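Local structure of aclacinomycin-N/aclacinomycin-A oxidase (Streptomyces galilaeus, 2IPI) at residues E262-R267 with T331-A336; N296-G301 with H383-S388; A377-R382 with Y445-A450. The protein oxidises the terminal sugar of aclacinomycins in two successive steps, turning aclacinomycin N into A and then Y, with bicovalently bound FAD and molecular oxygen. All blocks are in the same frame, centred on the assembly; numbering follows the deposited sequence.

Contact 1 (E262-R267 with T331-A336)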
# COMPACT_ATOMS: atom_id res chain seq x y z
N GLU A 262 -18.37 6.49 25.22
CA GLU A 262 -17.57 5.28 25.08
C GLU A 262 -18.46 4.13 24.63
O GLU A 262 -18.12 3.35 23.73
CB GLU A 262 -16.84 4.94 26.39
CG GLU A 262 -15.66 4.02 26.12
CD GLU A 262 -15.37 3.07 27.26
OE1 GLU A 262 -15.13 1.88 26.98
OE2 GLU A 262 -15.38 3.54 28.41
N GLU A 263 -19.63 4.05 25.28
CA GLU A 263 -20.57 3.00 24.92
C GLU A 263 -21.02 3.07 23.46
O GLU A 263 -21.04 2.04 22.78
CB GLU A 263 -21.83 3.01 25.81
CG GLU A 263 -21.95 4.10 26.84
CD GLU A 263 -22.43 3.64 28.19
OE1 GLU A 263 -23.55 3.07 28.26
OE2 GLU A 263 -21.71 3.82 29.20
N ALA A 264 -21.43 4.23 22.94
CA ALA A 264 -21.88 4.24 21.54
C ALA A 264 -20.72 3.98 20.58
O ALA A 264 -20.91 3.24 19.61
CB ALA A 264 -22.57 5.53 21.17
N PHE A 265 -19.54 4.55 20.81
CA PHE A 265 -18.37 4.29 19.95
C PHE A 265 -18.15 2.79 19.80
O PHE A 265 -17.94 2.27 18.71
CB PHE A 265 -17.14 4.96 20.54
CG PHE A 265 -15.80 4.79 19.83
CD1 PHE A 265 -15.39 5.72 18.89
CD2 PHE A 265 -14.97 3.72 20.11
CE1 PHE A 265 -14.17 5.60 18.24
CE2 PHE A 265 -13.75 3.58 19.46
CZ PHE A 265 -13.36 4.52 18.51
N THR A 266 -18.22 2.09 20.93
CA THR A 266 -18.00 0.65 20.97
C THR A 266 -19.09 -0.11 20.24
O THR A 266 -18.84 -1.10 19.55
CB THR A 266 -17.91 0.15 22.42
OG1 THR A 266 -16.65 0.53 22.99
CG2 THR A 266 -17.96 -1.37 22.47
N ARG A 267 -20.37 0.31 20.35
CA ARG A 267 -21.36 -0.38 19.53
C ARG A 267 -21.03 -0.23 18.04
O ARG A 267 -21.21 -1.19 17.30
CB ARG A 267 -22.77 0.17 19.77
CG ARG A 267 -23.12 0.14 21.25
CD ARG A 267 -24.13 -0.96 21.52
NE ARG A 267 -23.47 -2.20 21.95
CZ ARG A 267 -24.03 -3.03 22.82
NH1 ARG A 267 -23.38 -4.13 23.18
NH2 ARG A 267 -25.23 -2.75 23.32
N THR A 331 -26.64 2.05 18.49
CA THR A 331 -25.98 3.29 18.87
C THR A 331 -26.94 4.26 19.53
O THR A 331 -28.17 4.14 19.46
CB THR A 331 -25.35 3.91 17.60
OG1 THR A 331 -24.46 2.89 17.07
CG2 THR A 331 -24.49 5.12 17.87
N GLY A 332 -26.37 5.25 20.20
CA GLY A 332 -27.22 6.26 20.83
C GLY A 332 -27.27 7.52 20.00
O GLY A 332 -28.07 8.40 20.31
N VAL A 333 -26.42 7.62 18.97
CA VAL A 333 -26.40 8.88 18.21
C VAL A 333 -26.68 8.66 16.73
O VAL A 333 -26.31 7.65 16.14
CB VAL A 333 -25.08 9.65 18.40
CG1 VAL A 333 -24.23 9.00 19.47
CG2 VAL A 333 -24.34 9.74 17.07
N GLU A 334 -27.34 9.65 16.12
CA GLU A 334 -27.68 9.53 14.71
C GLU A 334 -26.78 10.38 13.82
O GLU A 334 -26.63 11.58 14.03
CB GLU A 334 -29.15 9.89 14.47
CG GLU A 334 -29.43 10.28 13.04
CD GLU A 334 -30.10 9.20 12.20
OE1 GLU A 334 -30.91 9.57 11.33
OE2 GLU A 334 -29.80 8.01 12.44
N PRO A 335 -26.17 9.73 12.83
CA PRO A 335 -25.15 10.37 12.02
C PRO A 335 -25.72 11.29 10.94
O PRO A 335 -26.91 11.21 10.64
CB PRO A 335 -24.46 9.18 11.33
CG PRO A 335 -25.56 8.17 11.21
CD PRO A 335 -26.40 8.33 12.45
N ALA A 336 -24.83 12.11 10.39
CA ALA A 336 -25.10 12.84 9.16
C ALA A 336 -24.72 11.96 7.96
O ALA A 336 -23.87 11.07 8.03
CB ALA A 336 -24.36 14.16 9.12

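Contact 2 (N296-G301 with H383-S388)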
# COMPACT_ATOMS: atom_id res chain seq x y z
N ASN A 296 -10.76 9.48 13.78
CA ASN A 296 -10.04 10.67 14.18
C ASN A 296 -10.05 10.90 15.69
O ASN A 296 -10.95 10.42 16.38
CB ASN A 296 -10.66 11.91 13.51
CG ASN A 296 -10.61 11.88 12.00
OD1 ASN A 296 -9.55 11.81 11.39
ND2 ASN A 296 -11.78 11.95 11.37
N SER A 297 -9.06 11.65 16.17
CA SER A 297 -9.00 12.04 17.57
C SER A 297 -10.03 13.13 17.91
O SER A 297 -10.64 13.66 16.99
CB SER A 297 -7.59 12.55 17.91
OG SER A 297 -6.71 11.44 18.10
N ARG A 298 -10.19 13.42 19.19
CA ARG A 298 -10.99 14.48 19.76
C ARG A 298 -10.23 15.81 19.75
O ARG A 298 -9.94 16.45 20.76
CB ARG A 298 -11.42 14.29 21.22
CG ARG A 298 -12.68 15.05 21.63
CD ARG A 298 -13.21 14.43 22.92
NE ARG A 298 -14.57 14.81 23.25
CZ ARG A 298 -15.49 14.01 23.76
NH1 ARG A 298 -15.22 12.74 24.02
NH2 ARG A 298 -16.70 14.50 24.02
N ALA A 299 -9.96 16.24 18.53
CA ALA A 299 -9.58 17.59 18.16
C ALA A 299 -10.13 17.81 16.75
O ALA A 299 -10.37 18.93 16.30
CB ALA A 299 -8.09 17.84 18.23
N ALA A 300 -10.31 16.67 16.09
CA ALA A 300 -10.71 16.61 14.70
C ALA A 300 -12.18 16.96 14.51
O ALA A 300 -12.62 17.35 13.43
CB ALA A 300 -10.42 15.22 14.14
N GLY A 301 -12.93 16.79 15.59
CA GLY A 301 -14.35 17.09 15.60
C GLY A 301 -15.26 15.90 15.42
O GLY A 301 -16.31 15.79 16.07
N HIS A 383 -7.71 6.34 23.84
CA HIS A 383 -6.60 7.06 23.20
C HIS A 383 -7.10 8.02 22.15
O HIS A 383 -6.46 9.03 21.82
CB HIS A 383 -5.64 6.06 22.57
CG HIS A 383 -4.47 5.77 23.48
ND1 HIS A 383 -4.45 4.71 24.35
CD2 HIS A 383 -3.30 6.41 23.63
CE1 HIS A 383 -3.31 4.72 25.01
NE2 HIS A 383 -2.58 5.74 24.59
N LEU A 384 -8.28 7.73 21.58
CA LEU A 384 -8.72 8.70 20.56
C LEU A 384 -9.42 9.85 21.28
O LEU A 384 -9.24 11.00 20.90
CB LEU A 384 -9.58 8.01 19.50
CG LEU A 384 -8.82 7.17 18.46
CD1 LEU A 384 -9.75 6.26 17.68
CD2 LEU A 384 -8.03 8.07 17.52
N SER A 385 -10.19 9.56 22.32
CA SER A 385 -10.95 10.60 22.99
C SER A 385 -10.08 11.62 23.73
O SER A 385 -10.47 12.78 23.89
CB SER A 385 -11.94 9.97 23.98
OG SER A 385 -12.89 10.96 24.35
N ALA A 386 -8.90 11.20 24.16
CA ALA A 386 -8.00 12.03 24.96
C ALA A 386 -7.59 13.32 24.26
O ALA A 386 -7.43 13.42 23.05
CB ALA A 386 -6.75 11.24 25.35
N ASP A 387 -7.39 14.34 25.11
CA ASP A 387 -6.77 15.58 24.71
C ASP A 387 -5.26 15.38 24.65
O ASP A 387 -4.45 16.00 25.36
CB ASP A 387 -7.14 16.71 25.66
CG ASP A 387 -6.54 18.05 25.32
OD1 ASP A 387 -6.56 18.44 24.13
OD2 ASP A 387 -6.02 18.72 26.25
N SER A 388 -4.87 14.47 23.75
CA SER A 388 -3.49 14.24 23.37
C SER A 388 -2.87 15.55 22.93
O SER A 388 -3.54 16.59 22.81
CB SER A 388 -3.45 13.22 22.22
OG SER A 388 -2.75 13.77 21.10

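Contact 3 (A377-R382 with Y445-A450)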
# COMPACT_ATOMS: atom_id res chain seq x y z
N ALA A 377 -11.33 -2.32 21.50
CA ALA A 377 -12.24 -1.22 21.19
C ALA A 377 -12.12 -0.10 22.21
O ALA A 377 -12.20 1.08 21.86
CB ALA A 377 -13.67 -1.73 21.13
N ALA A 378 -11.90 -0.51 23.46
CA ALA A 378 -11.84 0.42 24.58
C ALA A 378 -10.51 1.17 24.62
O ALA A 378 -10.50 2.34 25.03
CB ALA A 378 -12.09 -0.31 25.89
N THR A 379 -9.44 0.50 24.23
CA THR A 379 -8.11 1.08 24.05
C THR A 379 -8.19 2.20 23.02
O THR A 379 -7.67 3.30 23.20
CB THR A 379 -7.08 0.02 23.59
OG1 THR A 379 -6.82 -0.91 24.65
CG2 THR A 379 -5.75 0.66 23.24
N LEU A 380 -8.88 1.87 21.93
CA LEU A 380 -9.17 2.76 20.83
C LEU A 380 -9.86 4.02 21.34
O LEU A 380 -9.36 5.13 21.18
CB LEU A 380 -10.05 2.06 19.79
CG LEU A 380 -9.48 1.87 18.38
CD1 LEU A 380 -7.99 2.11 18.34
CD2 LEU A 380 -9.81 0.49 17.86
N TYR A 381 -11.02 3.86 21.97
CA TYR A 381 -11.76 5.03 22.43
C TYR A 381 -10.93 5.90 23.36
O TYR A 381 -10.85 7.12 23.17
CB TYR A 381 -13.08 4.63 23.11
CG TYR A 381 -13.92 5.82 23.51
CD1 TYR A 381 -14.81 6.37 22.60
CD2 TYR A 381 -13.85 6.40 24.77
CE1 TYR A 381 -15.59 7.46 22.94
CE2 TYR A 381 -14.63 7.49 25.12
CZ TYR A 381 -15.50 8.01 24.19
OH TYR A 381 -16.29 9.10 24.51
N ARG A 382 -10.30 5.34 24.39
CA ARG A 382 -9.59 6.20 25.35
C ARG A 382 -8.48 7.00 24.70
O ARG A 382 -8.27 8.19 24.95
CB ARG A 382 -9.00 5.37 26.49
CG ARG A 382 -8.70 6.15 27.76
CD ARG A 382 -7.94 5.23 28.72
NE ARG A 382 -8.38 3.83 28.58
CZ ARG A 382 -7.58 2.81 28.28
NH1 ARG A 382 -6.30 3.02 28.09
NH2 ARG A 382 -8.01 1.57 28.16
N TYR A 445 -0.68 1.51 19.48
CA TYR A 445 -0.40 0.24 18.82
C TYR A 445 -0.07 -0.88 19.80
O TYR A 445 -0.70 -1.94 19.75
CB TYR A 445 0.76 0.42 17.84
CG TYR A 445 0.85 -0.65 16.78
CD1 TYR A 445 1.81 -1.64 16.84
CD2 TYR A 445 -0.02 -0.64 15.69
CE1 TYR A 445 1.89 -2.62 15.86
CE2 TYR A 445 0.06 -1.60 14.72
CZ TYR A 445 1.01 -2.59 14.80
OH TYR A 445 1.08 -3.55 13.82
N ARG A 446 0.93 -0.66 20.65
CA ARG A 446 1.35 -1.67 21.61
C ARG A 446 0.20 -2.07 22.54
O ARG A 446 0.03 -3.21 22.96
CB ARG A 446 2.53 -1.16 22.44
N GLU A 447 -0.61 -1.07 22.87
CA GLU A 447 -1.73 -1.33 23.79
C GLU A 447 -2.82 -2.14 23.13
O GLU A 447 -3.37 -3.05 23.76
CB GLU A 447 -2.23 0.02 24.29
CG GLU A 447 -2.80 0.01 25.70
CD GLU A 447 -3.51 1.33 25.97
OE1 GLU A 447 -2.81 2.30 26.33
OE2 GLU A 447 -4.75 1.35 25.79
N ILE A 448 -3.21 -1.88 21.87
CA ILE A 448 -4.22 -2.83 21.39
C ILE A 448 -3.59 -4.16 20.99
O ILE A 448 -4.31 -5.14 20.78
CB ILE A 448 -5.11 -2.32 20.24
CG1 ILE A 448 -4.83 -3.06 18.92
CG2 ILE A 448 -5.05 -0.82 20.07
CD1 ILE A 448 -4.51 -2.10 17.82
N PHE A 449 -2.26 -4.27 20.86
CA PHE A 449 -1.74 -5.59 20.48
C PHE A 449 -0.92 -6.18 21.64
O PHE A 449 -0.17 -7.14 21.46
CB PHE A 449 -0.90 -5.52 19.21
CG PHE A 449 -1.80 -5.32 17.99
CD1 PHE A 449 -2.76 -6.27 17.68
CD2 PHE A 449 -1.66 -4.19 17.19
CE1 PHE A 449 -3.59 -6.12 16.58
CE2 PHE A 449 -2.48 -4.03 16.08
CZ PHE A 449 -3.43 -4.99 15.80
N ALA A 450 -1.15 -5.55 22.78
CA ALA A 450 -0.51 -5.82 24.05
C ALA A 450 -0.57 -7.28 24.46
O ALA A 450 0.37 -7.77 25.09
CB ALA A 450 -1.15 -4.95 25.13
O HOH W 1 -6.12 -3.18 24.28

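Contact 1 (E262-R267 with T331-A336)
Thr331 packs against the first turns of helix 262-278 with both branches of its side chain. CB splits into a methyl and a hydroxyl, and each meets a different helix residue. The methyl, CG2, lies anti to the backbone N (chi1 -57° for OG1). It touches the CB of Ala264, with CG2 and CB 3.8 Å apart. The hydroxyl branch is turned toward the next turn of the helix. Its OG1 lies 4.2 Å from the CB of Arg267, one turn after Ala264. That is a loose contact with carbon, not a hydrogen bond. Arg267 meets the loop only with this root. Its chain bends at chi2 and chi3, and its guanidinium leads away from the loop.

Ala264 is the buried point of the contact. Its CB is directed at the loop and meets three successive residues. After Thr331 comes the backbone N of Gly332, 3.9 Å from Ala264 CB. Then comes a methyl of Val333, with CG1 4.2 Å from the same CB. No hydrogen bond joins the two segments; the contact is van der Waals packing.

On another side of the helix, Phe265 meets Tyr381 edge-to-face. Val333 and Pro335 rest on Trp255 of strand 248-256. The contact therefore joins a helix to the loop leading into edge strand 336-342. A helix layer on an antiparallel sheet is consistent with the substrate-binding domain of berberine-bridge-enzyme-like oxidases.

Contact 2 (N296-G301 with H383-S388)
Arg298 lays its aliphatic chain across the carbonyl oxygen of Ser385. CB and CD of Arg298 sit 3.2 Å and 3.3 Å from Ser385 O. CG is anti to the backbone N (chi1 -156°), and the chain stays extended as far as NE. This carries the guanidinium past the carbonyl to the Ser385 hydroxyl. NH1 of Arg298 donates to Ser385 OG at 3.0 Å, with the hydroxyl at the edge of the guanidinium, close to its plane. The bond is bent, at 145°.

A second bond ties the main chains. Arg298 N donates to Leu384 O at 3.1 Å, in the last turn of helix 374-385. The same oxygen receives a CA-H contact from Ser297, with CA and O 3.5 Å apart.

Beside these bonds, Leu384 CD2 touches Ser297 OG at 3.7 Å. That hydroxyl is hydrogen-bonded to Gly392 O. Trp257 packs on Arg298, Leu384 and Ser385 together.

Arg298 is the centre of an inverse gamma turn. The turn belongs to the loop of a beta hairpin, strands 290-296 and 302-310, which is fastened here to the C-terminal end of a helix.

Contact 3 (A377-R382 with Y445-A450)
Thr379 and Ile448 cross at about a right angle and meet methyl to methyl. CG2 of Thr379 lies 3.6 Å from CG2 of Ile448. The threonine methyl is anti to its backbone N (chi1 -70° for OG1), which aims it at the second helix. Leu380 CD1 comes to the same Ile448 CG2 from farther off, at 4.5 Å.

Beside this apolar crossing, Glu447 reaches over Thr379 towards Arg382. Its chain is extended beyond CG, and its CB passes 3.7 Å from Thr379 CG2. The Arg382 and Glu447 side chains also cross at about a right angle. As modelled, NH1 of Arg382 forms a weak, bent salt bridge to OE2 of Glu447 at 3.2 Å, but the place of OE2 is uncertain, because it lies too close to Thr379. OE2 meets the guanidinium obliquely, although the guanidinium and carboxylate planes are modelled only 19° apart.

A water donates to Glu447 O at 2.8 Å and also lies beside Thr379 OG1, although that second distance is doubtfully short. On the far side of its contact with Thr379, Ile448 has its CG1 over the Phe449 ring.

The contact joins helix 374-385 to the end of helix 434-448. Trp372 touches both Leu380 and Ile448. Ile448 and Tyr445 rest on Met424 of strand 420-428, in the seven-stranded antiparallel sheet. Elsewhere on helix 374-385, Ala377, Leu380 and Tyr381 meet helix 262-278.

Helix 374-385 links the three contacts. Contact 3 uses its middle and contact 2 its C-terminal end, with centres about 14 Å apart. Contact 1 lies about 16 Å from contact 2 and about 18 Å from contact 3, centre to centre. Phe265 of contact 1 bridges these gaps. Its CZ is 4.1 Å from Leu384 CD1, and its CG is 3.3 Å from Tyr381 CD1. Of the three, contact 2 comes near the bound aclacinomycin. The Asn296 side chain is about 7 Å from this ligand, about 9 Å from the side chain of Thr427 and about 10 Å from that of catalytic Tyr397. Contacts 1 and 3 lie away from these sites.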